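PDB 4QPV: uncharacterized protein from Staphylococcus aureus subsp. aureus Mu50, which is of unknown function and belongs to the DUF1672 family, with a unique fold built on a kinked-helix-beta-beta-beta repeat. Local coordinates for residues 86-98 / 121-135. Residues are numbered along the deposited sequence; the frame is centred on the assembly and turned at random.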
ATOM      1  N   ASP A  86       3.347 -11.416  -1.801  1.00 26.91           N
ATOM      2  CA  ASP A  86       2.185 -12.291  -1.612  1.00 27.98           C
ATOM      3  C   ASP A  86       2.796 -13.617  -1.184  1.00 33.10           C
ATOM      4  O   ASP A  86       2.951 -14.537  -1.984  1.00 32.14           O
ATOM      5  CB  ASP A  86       1.258 -12.368  -2.844  1.00 28.61           C
ATOM      6  CG  ASP A  86      -0.056 -13.115  -2.585  1.00 34.78           C
ATOM      7  OD1 ASP A  86      -0.157 -13.809  -1.548  1.00 30.29           O
ATOM      8  OD2 ASP A  86      -0.996 -12.970  -3.404  1.00 40.09           O
ATOM      9  N   ASP A  87       3.216 -13.662   0.081  1.00 29.34           N
ATOM     10  CA  ASP A  87       3.981 -14.772   0.641  1.00 29.79           C
ATOM     11  C   ASP A  87       3.360 -15.208   1.952  1.00 32.65           C
ATOM     12  O   ASP A  87       3.303 -14.407   2.887  1.00 31.26           O
ATOM     13  CB  ASP A  87       5.435 -14.295   0.842  1.00 30.15           C
ATOM     14  CG  ASP A  87       6.420 -15.374   1.259  1.00 38.38           C
ATOM     15  OD1 ASP A  87       6.043 -16.576   1.232  1.00 40.75           O
ATOM     16  OD2 ASP A  87       7.577 -15.023   1.593  1.00 34.47           O
ATOM     17  N   HIS A  88       2.865 -16.465   2.021  1.00 31.01           N
ATOM     18  CA  HIS A  88       2.188 -17.023   3.215  1.00 32.69           C
ATOM     19  C   HIS A  88       1.010 -16.083   3.620  1.00 34.12           C
ATOM     20  O   HIS A  88       0.807 -15.787   4.796  1.00 32.84           O
ATOM     21  CB  HIS A  88       3.182 -17.240   4.378  1.00 34.88           C
ATOM     22  CG  HIS A  88       4.180 -18.341   4.152  1.00 40.00           C
ATOM     23  ND1 HIS A  88       5.266 -18.176   3.308  1.00 41.32           N
ATOM     24  CD2 HIS A  88       4.245 -19.573   4.709  1.00 43.81           C
ATOM     25  CE1 HIS A  88       5.940 -19.316   3.359  1.00 42.27           C
ATOM     26  NE2 HIS A  88       5.368 -20.183   4.197  1.00 43.92           N
ATOM     27  N   ASP A  89       0.273 -15.592   2.606  1.00 31.00           N
ATOM     28  CA  ASP A  89      -0.865 -14.663   2.686  1.00 30.54           C
ATOM     29  C   ASP A  89      -0.492 -13.288   3.256  1.00 32.59           C
ATOM     30  O   ASP A  89      -1.393 -12.514   3.578  1.00 31.53           O
ATOM     31  CB  ASP A  89      -2.053 -15.260   3.454  1.00 32.92           C
ATOM     32  CG  ASP A  89      -2.855 -16.249   2.630  1.00 43.56           C
ATOM     33  OD1 ASP A  89      -2.840 -16.134   1.382  1.00 39.61           O
ATOM     34  OD2 ASP A  89      -3.516 -17.125   3.232  1.00 46.53           O
ATOM     35  N   ILE A  90       0.829 -12.974   3.365  1.00 29.17           N
ATOM     36  CA  ILE A  90       1.277 -11.623   3.738  1.00 27.45           C
ATOM     37  C   ILE A  90       1.341 -10.856   2.406  1.00 29.90           C
ATOM     38  O   ILE A  90       2.151 -11.201   1.532  1.00 28.25           O
ATOM     39  CB  ILE A  90       2.618 -11.633   4.532  1.00 29.82           C
ATOM     40  CG1 ILE A  90       2.416 -12.361   5.912  1.00 31.07           C
ATOM     41  CG2 ILE A  90       3.196 -10.201   4.693  1.00 26.75           C
ATOM     42  CD1 ILE A  90       3.635 -12.903   6.476  1.00 36.69           C
ATOM     43  N   VAL A  91       0.457  -9.864   2.236  1.00 24.59           N
ATOM     44  CA  VAL A  91       0.331  -9.134   0.975  1.00 23.64           C
ATOM     45  C   VAL A  91       0.549  -7.637   1.168  1.00 25.14           C
ATOM     46  O   VAL A  91      -0.136  -7.002   1.967  1.00 25.05           O
ATOM     47  CB  VAL A  91      -1.044  -9.403   0.290  1.00 26.41           C
ATOM     48  CG1 VAL A  91      -1.158  -8.666  -1.059  1.00 24.41           C
ATOM     49  CG2 VAL A  91      -1.308 -10.912   0.131  1.00 27.66           C
ATOM     50  N   PHE A  92       1.502  -7.068   0.408  1.00 23.39           N
ATOM     51  CA  PHE A  92       1.771  -5.624   0.440  1.00 22.53           C
ATOM     52  C   PHE A  92       2.591  -5.219  -0.766  1.00 25.61           C
ATOM     53  O   PHE A  92       3.158  -6.069  -1.463  1.00 25.25           O
ATOM     54  CB  PHE A  92       2.532  -5.197   1.741  1.00 23.62           C
ATOM     55  CG  PHE A  92       3.922  -5.798   1.920  1.00 25.09           C
ATOM     56  CD1 PHE A  92       5.031  -5.235   1.290  1.00 27.14           C
ATOM     57  CD2 PHE A  92       4.104  -6.963   2.659  1.00 26.98           C
ATOM     58  CE1 PHE A  92       6.304  -5.822   1.414  1.00 27.69           C
ATOM     59  CE2 PHE A  92       5.382  -7.518   2.833  1.00 30.43           C
ATOM     60  CZ  PHE A  92       6.476  -6.942   2.211  1.00 28.37           C
ATOM     61  N   ASN A  93       2.631  -3.905  -0.972  1.00 23.00           N
ATOM     62  CA  ASN A  93       3.505  -3.243  -1.935  0.50 21.95           C
ATOM     63  C   ASN A  93       4.371  -2.290  -1.154  1.00 24.62           C
ATOM     64  O   ASN A  93       3.897  -1.667  -0.197  1.00 23.30           O
ATOM     65  CB  ASN A  93       2.745  -2.537  -3.038  0.50 24.46           C
ATOM     66  CG  ASN A  93       2.268  -3.501  -4.085  0.50 34.68           C
ATOM     67  OD1 ASN A  93       1.432  -4.374  -3.820  0.50 27.92           O
ATOM     68  ND2 ASN A  93       2.829  -3.403  -5.277  0.50 25.14           N
ATOM     69  N   ALA A  94       5.647  -2.215  -1.514  1.00 21.78           N
ATOM     70  CA  ALA A  94       6.594  -1.358  -0.811  1.00 22.53           C
ATOM     71  C   ALA A  94       7.657  -0.921  -1.776  1.00 24.93           C
ATOM     72  O   ALA A  94       7.680  -1.404  -2.911  1.00 22.41           O
ATOM     73  CB  ALA A  94       7.224  -2.149   0.346  1.00 24.41           C
ATOM     74  N   SER A  95       8.534  -0.007  -1.349  1.00 24.09           N
ATOM     75  CA  SER A  95       9.666   0.400  -2.183  1.00 23.81           C
ATOM     76  C   SER A  95      10.875   0.653  -1.325  1.00 28.57           C
ATOM     77  O   SER A  95      10.759   0.971  -0.127  1.00 29.05           O
ATOM     78  CB  SER A  95       9.334   1.615  -3.051  1.00 26.01           C
ATOM     79  OG  SER A  95       9.369   2.816  -2.297  1.00 27.73           O
ATOM     80  N   ILE A  96      12.052   0.510  -1.942  1.00 24.61           N
ATOM     81  CA  ILE A  96      13.319   0.716  -1.264  0.50 24.79           C
ATOM     82  C   ILE A  96      14.240   1.550  -2.158  1.00 28.55           C
ATOM     83  O   ILE A  96      14.407   1.180  -3.326  1.00 27.43           O
ATOM     84  CB  ILE A  96      13.975  -0.641  -0.836  0.50 27.89           C
ATOM     85  CG1 ILE A  96      15.292  -0.443  -0.057  0.50 29.14           C
ATOM     86  CG2 ILE A  96      14.155  -1.631  -2.000  0.50 27.65           C
ATOM     87  CD1 ILE A  96      15.144   0.085   1.368  0.50 34.29           C
ATOM     88  N   PRO A  97      14.866   2.636  -1.651  1.00 27.84           N
ATOM     89  CA  PRO A  97      15.822   3.360  -2.504  1.00 27.28           C
ATOM     90  C   PRO A  97      17.196   2.709  -2.422  1.00 29.50           C
ATOM     91  O   PRO A  97      17.540   2.093  -1.401  1.00 29.10           O
ATOM     92  CB  PRO A  97      15.814   4.765  -1.902  1.00 30.44           C
ATOM     93  CG  PRO A  97      15.563   4.538  -0.439  1.00 36.54           C
ATOM     94  CD  PRO A  97      14.785   3.253  -0.300  1.00 31.89           C
ATOM     95  N   PHE A  98      18.005   2.864  -3.477  1.00 25.72           N
ATOM     96  CA  PHE A  98      19.388   2.397  -3.474  1.00 26.02           C
ATOM     97  C   PHE A  98      20.301   3.403  -4.122  1.00 30.99           C
ATOM     98  O   PHE A  98      19.869   4.109  -5.031  1.00 30.83           O
ATOM     99  CB  PHE A  98      19.522   1.089  -4.283  1.00 26.71           C
ATOM    100  CG  PHE A  98      18.922  -0.173  -3.733  1.00 27.14           C
ATOM    101  CD1 PHE A  98      19.271  -0.633  -2.465  1.00 30.51           C
ATOM    102  CD2 PHE A  98      18.142  -0.994  -4.540  1.00 28.06           C
ATOM    103  CE1 PHE A  98      18.769  -1.848  -1.982  1.00 30.32           C
ATOM    104  CE2 PHE A  98      17.701  -2.235  -4.080  1.00 30.55           C
ATOM    105  CZ  PHE A  98      18.029  -2.658  -2.808  1.00 29.11           C
ATOM    106  N   LEU A 121       9.315   1.533   6.875  1.00 30.72           N
ATOM    107  CA  LEU A 121       9.297   0.354   6.013  1.00 28.36           C
ATOM    108  C   LEU A 121       8.777  -0.850   6.779  1.00 31.42           C
ATOM    109  O   LEU A 121       7.977  -1.604   6.241  1.00 30.01           O
ATOM    110  CB  LEU A 121      10.707   0.073   5.446  1.00 28.05           C
ATOM    111  CG  LEU A 121      10.771  -1.061   4.436  1.00 30.89           C
ATOM    112  CD1 LEU A 121       9.900  -0.750   3.180  1.00 31.16           C
ATOM    113  CD2 LEU A 121      12.200  -1.336   4.056  1.00 31.69           C
ATOM    114  N   VAL A 122       9.205  -1.017   8.044  1.00 30.64           N
ATOM    115  CA  VAL A 122       8.680  -2.093   8.891  1.00 31.16           C
ATOM    116  C   VAL A 122       7.130  -1.981   8.950  1.00 33.27           C
ATOM    117  O   VAL A 122       6.453  -2.986   8.750  1.00 31.70           O
ATOM    118  CB  VAL A 122       9.322  -2.112  10.300  1.00 34.96           C
ATOM    119  CG1 VAL A 122       8.536  -3.001  11.258  1.00 35.33           C
ATOM    120  CG2 VAL A 122      10.778  -2.584  10.220  1.00 34.88           C
ATOM    121  N   GLY A 123       6.606  -0.770   9.179  1.00 31.63           N
ATOM    122  CA  GLY A 123       5.161  -0.521   9.231  1.00 31.11           C
ATOM    123  C   GLY A 123       4.462  -0.875   7.929  1.00 32.87           C
ATOM    124  O   GLY A 123       3.369  -1.442   7.937  1.00 30.93           O
ATOM    125  N   THR A 124       5.122  -0.593   6.794  1.00 28.89           N
ATOM    126  CA  THR A 124       4.622  -0.916   5.455  1.00 27.17           C
ATOM    127  C   THR A 124       4.521  -2.454   5.296  1.00 30.17           C
ATOM    128  O   THR A 124       3.519  -2.962   4.810  1.00 29.66           O
ATOM    129  CB  THR A 124       5.538  -0.248   4.421  1.00 32.71           C
ATOM    130  OG1 THR A 124       5.270   1.153   4.454  1.00 36.57           O
ATOM    131  CG2 THR A 124       5.332  -0.774   3.024  1.00 29.06           C
ATOM    132  N   VAL A 125       5.555  -3.181   5.717  1.00 26.11           N
ATOM    133  CA  VAL A 125       5.561  -4.635   5.642  1.00 24.83           C
ATOM    134  C   VAL A 125       4.487  -5.188   6.585  1.00 27.82           C
ATOM    135  O   VAL A 125       3.745  -6.083   6.196  1.00 26.02           O
ATOM    136  CB  VAL A 125       6.969  -5.157   5.984  1.00 28.28           C
ATOM    137  CG1 VAL A 125       6.965  -6.660   6.258  1.00 28.66           C
ATOM    138  CG2 VAL A 125       7.954  -4.796   4.869  1.00 26.73           C
ATOM    139  N   LEU A 126       4.372  -4.614   7.795  1.00 27.71           N
ATOM    140  CA  LEU A 126       3.405  -5.054   8.803  1.00 28.12           C
ATOM    141  C   LEU A 126       1.942  -4.851   8.351  1.00 30.12           C
ATOM    142  O   LEU A 126       1.071  -5.572   8.828  1.00 29.41           O
ATOM    143  CB  LEU A 126       3.668  -4.420  10.166  1.00 29.13           C
ATOM    144  CG  LEU A 126       4.931  -4.953  10.866  1.00 32.42           C
ATOM    145  CD1 LEU A 126       5.118  -4.288  12.204  1.00 34.02           C
ATOM    146  CD2 LEU A 126       4.920  -6.476  10.986  1.00 33.35           C
ATOM    147  N   SER A 127       1.675  -3.929   7.403  1.00 27.45           N
ATOM    148  CA  SER A 127       0.339  -3.770   6.820  0.50 25.94           C
ATOM    149  C   SER A 127      -0.075  -5.108   6.173  1.00 28.34           C
ATOM    150  O   SER A 127      -1.240  -5.501   6.222  1.00 26.74           O
ATOM    151  CB  SER A 127       0.336  -2.632   5.802  0.50 26.36           C
ATOM    152  OG  SER A 127      -0.852  -2.608   5.026  0.50 25.48           O
ATOM    153  N   GLY A 128       0.917  -5.806   5.598  1.00 25.70           N
ATOM    154  CA  GLY A 128       0.722  -7.105   4.958  1.00 25.22           C
ATOM    155  C   GLY A 128       0.364  -8.180   5.984  1.00 29.65           C
ATOM    156  O   GLY A 128      -0.414  -9.091   5.700  1.00 27.29           O
ATOM    157  N   PHE A 129       0.914  -8.059   7.207  1.00 27.97           N
ATOM    158  CA  PHE A 129       0.608  -8.972   8.315  1.00 28.31           C
ATOM    159  C   PHE A 129      -0.813  -8.707   8.821  1.00 31.96           C
ATOM    160  O   PHE A 129      -1.552  -9.649   9.123  1.00 30.21           O
ATOM    161  CB  PHE A 129       1.622  -8.790   9.459  1.00 29.75           C
ATOM    162  CG  PHE A 129       2.976  -9.437   9.277  1.00 29.31           C
ATOM    163  CD1 PHE A 129       3.842  -9.013   8.270  1.00 29.17           C
ATOM    164  CD2 PHE A 129       3.415 -10.419  10.158  1.00 31.86           C
ATOM    165  CE1 PHE A 129       5.114  -9.594   8.127  1.00 29.54           C
ATOM    166  CE2 PHE A 129       4.679 -11.005  10.013  1.00 34.25           C
ATOM    167  CZ  PHE A 129       5.527 -10.574   9.010  1.00 31.43           C
ATOM    168  N   GLU A 130      -1.201  -7.414   8.860  1.00 29.80           N
ATOM    169  CA  GLU A 130      -2.541  -6.986   9.254  1.00 29.36           C
ATOM    170  C   GLU A 130      -3.560  -7.489   8.247  1.00 31.94           C
ATOM    171  O   GLU A 130      -4.630  -7.950   8.648  1.00 30.24           O
ATOM    172  CB  GLU A 130      -2.636  -5.459   9.421  1.00 29.27           C
ATOM    173  CG  GLU A 130      -1.906  -4.918  10.647  1.00 35.22           C
ATOM    174  CD  GLU A 130      -2.369  -5.355  12.031  1.00 47.93           C
ATOM    175  OE1 GLU A 130      -3.378  -6.089  12.141  1.00 36.26           O
ATOM    176  OE2 GLU A 130      -1.736  -4.916  13.018  1.00 39.58           O
ATOM    177  N   TYR A 131      -3.191  -7.483   6.943  1.00 28.87           N
ATOM    178  CA  TYR A 131      -4.062  -8.030   5.906  1.00 27.89           C
ATOM    179  C   TYR A 131      -4.327  -9.502   6.179  1.00 31.09           C
ATOM    180  O   TYR A 131      -5.488  -9.902   6.230  1.00 30.54           O
ATOM    181  CB  TYR A 131      -3.466  -7.844   4.509  1.00 27.49           C
ATOM    182  CG  TYR A 131      -4.236  -8.623   3.460  1.00 27.34           C
ATOM    183  CD1 TYR A 131      -5.521  -8.234   3.076  1.00 28.14           C
ATOM    184  CD2 TYR A 131      -3.721  -9.803   2.921  1.00 28.17           C
ATOM    185  CE1 TYR A 131      -6.248  -8.964   2.132  1.00 27.46           C
ATOM    186  CE2 TYR A 131      -4.438 -10.537   1.975  1.00 28.53           C
ATOM    187  CZ  TYR A 131      -5.696 -10.109   1.579  1.00 29.59           C
ATOM    188  OH  TYR A 131      -6.388 -10.827   0.639  1.00 28.75           O
ATOM    189  N   ARG A 132      -3.263 -10.301   6.356  1.00 27.76           N
ATOM    190  CA  ARG A 132      -3.414 -11.729   6.642  1.00 29.16           C
ATOM    191  C   ARG A 132      -4.272 -11.965   7.891  1.00 33.79           C
ATOM    192  O   ARG A 132      -5.191 -12.783   7.841  1.00 33.45           O
ATOM    193  CB  ARG A 132      -2.045 -12.398   6.803  1.00 27.95           C
ATOM    194  CG  ARG A 132      -2.170 -13.884   7.098  1.00 31.83           C
ATOM    195  CD  ARG A 132      -0.819 -14.525   7.250  1.00 33.35           C
ATOM    196  NE  ARG A 132      -0.980 -15.934   7.591  1.00 35.44           N
ATOM    197  CZ  ARG A 132       0.022 -16.756   7.886  1.00 50.82           C
ATOM    198  NH1 ARG A 132       1.277 -16.318   7.874  1.00 40.74           N
ATOM    199  NH2 ARG A 132      -0.222 -18.019   8.206  1.00 49.55           N
ATOM    200  N   ALA A 133      -4.022 -11.213   8.983  1.00 31.85           N
ATOM    201  CA  ALA A 133      -4.772 -11.379  10.244  1.00 32.36           C
ATOM    202  C   ALA A 133      -6.287 -11.089  10.092  1.00 36.18           C
ATOM    203  O   ALA A 133      -7.074 -11.589  10.895  1.00 36.76           O
ATOM    204  CB  ALA A 133      -4.187 -10.492  11.329  1.00 33.63           C
ATOM    205  N   HIS A 134      -6.683 -10.307   9.069  1.00 31.60           N
ATOM    206  CA  HIS A 134      -8.092  -9.945   8.803  1.00 31.36           C
ATOM    207  C   HIS A 134      -8.464 -10.210   7.340  1.00 33.49           C
ATOM    208  O   HIS A 134      -9.315  -9.507   6.799  1.00 30.35           O
ATOM    209  CB  HIS A 134      -8.317  -8.449   9.111  1.00 31.90           C
ATOM    210  CG  HIS A 134      -7.980  -8.070  10.514  1.00 36.35           C
ATOM    211  ND1 HIS A 134      -8.912  -8.177  11.531  1.00 39.40           N
ATOM    212  CD2 HIS A 134      -6.815  -7.614  11.032  1.00 37.74           C
ATOM    213  CE1 HIS A 134      -8.286  -7.795  12.631  1.00 39.52           C
ATOM    214  NE2 HIS A 134      -7.021  -7.445  12.380  1.00 38.97           N
ATOM    215  N   LYS A 135      -7.844 -11.240   6.716  1.00 31.19           N
ATOM    216  CA  LYS A 135      -7.985 -11.546   5.285  1.00 29.14           C
ATOM    217  C   LYS A 135      -9.436 -11.708   4.824  1.00 31.00           C
ATOM    218  O   LYS A 135      -9.838 -11.023   3.887  1.00 29.06           O
ATOM    219  CB  LYS A 135      -7.164 -12.798   4.906  1.00 31.94           C
ATOM    220  CG  LYS A 135      -7.099 -13.036   3.403  1.00 28.74           C
ATOM    221  CD  LYS A 135      -6.290 -14.282   3.030  1.00 31.02           C
ATOM    222  CE  LYS A 135      -5.857 -14.259   1.589  1.00 40.83           C
ATOM    223  NZ  LYS A 135      -6.998 -14.084   0.656  1.00 37.01           N
TER
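The Arg132 guanidinium is gripped from several sides. His88 O lies over one of its faces, 3.2 Å from Arg132 NH1, a contact too poorly angled for a hydrogen bond. Arg132 NE is salt-bridged to Asp199, and NH2 is hydrogen-bonded to Glu197 O. The Arg132 chain is extended from CG to NE (chi3 177°), which carries its head past Asp89 to the type I' turn joining strands 78-87 and 90-98. Asp89 CB packs on the Arg132 methylenes, and its carboxylate crosses Lys135 near CE. Lys135 NZ is salt-bridged to Asp139 and stays 4.7 Å from Asp89 OD1.

Next along, Gly128 brings the backbones together. Its CA lies 3.1 Å from Val91 O in a CA-H...O contact, and this buried carbonyl has no hydrogen-bond partner in the model. Apolar groups close in around this point. Ile90 CD1 stands over one face of the Phe129 ring, 4.0 Å from its centroid. Val91 CG2 lies alongside Tyr131, 3.7 Å from CE2. With CG between the backbone N and the carbonyl carbon (chi1 63°), the Phe92 ring is laid against the helix, and Val125 CA stands over its centre. Farther along the strand, Ala94 CB meets Thr124 CG2 at 3.6 Å, and Leu121 CD1 reaches Ala94 CB.

The edge strand of the three-stranded antiparallel sheet thus packs on helix 116-133 by apolar and C-H contacts, while outside residues bind the charged ends of Arg132 and Lys135.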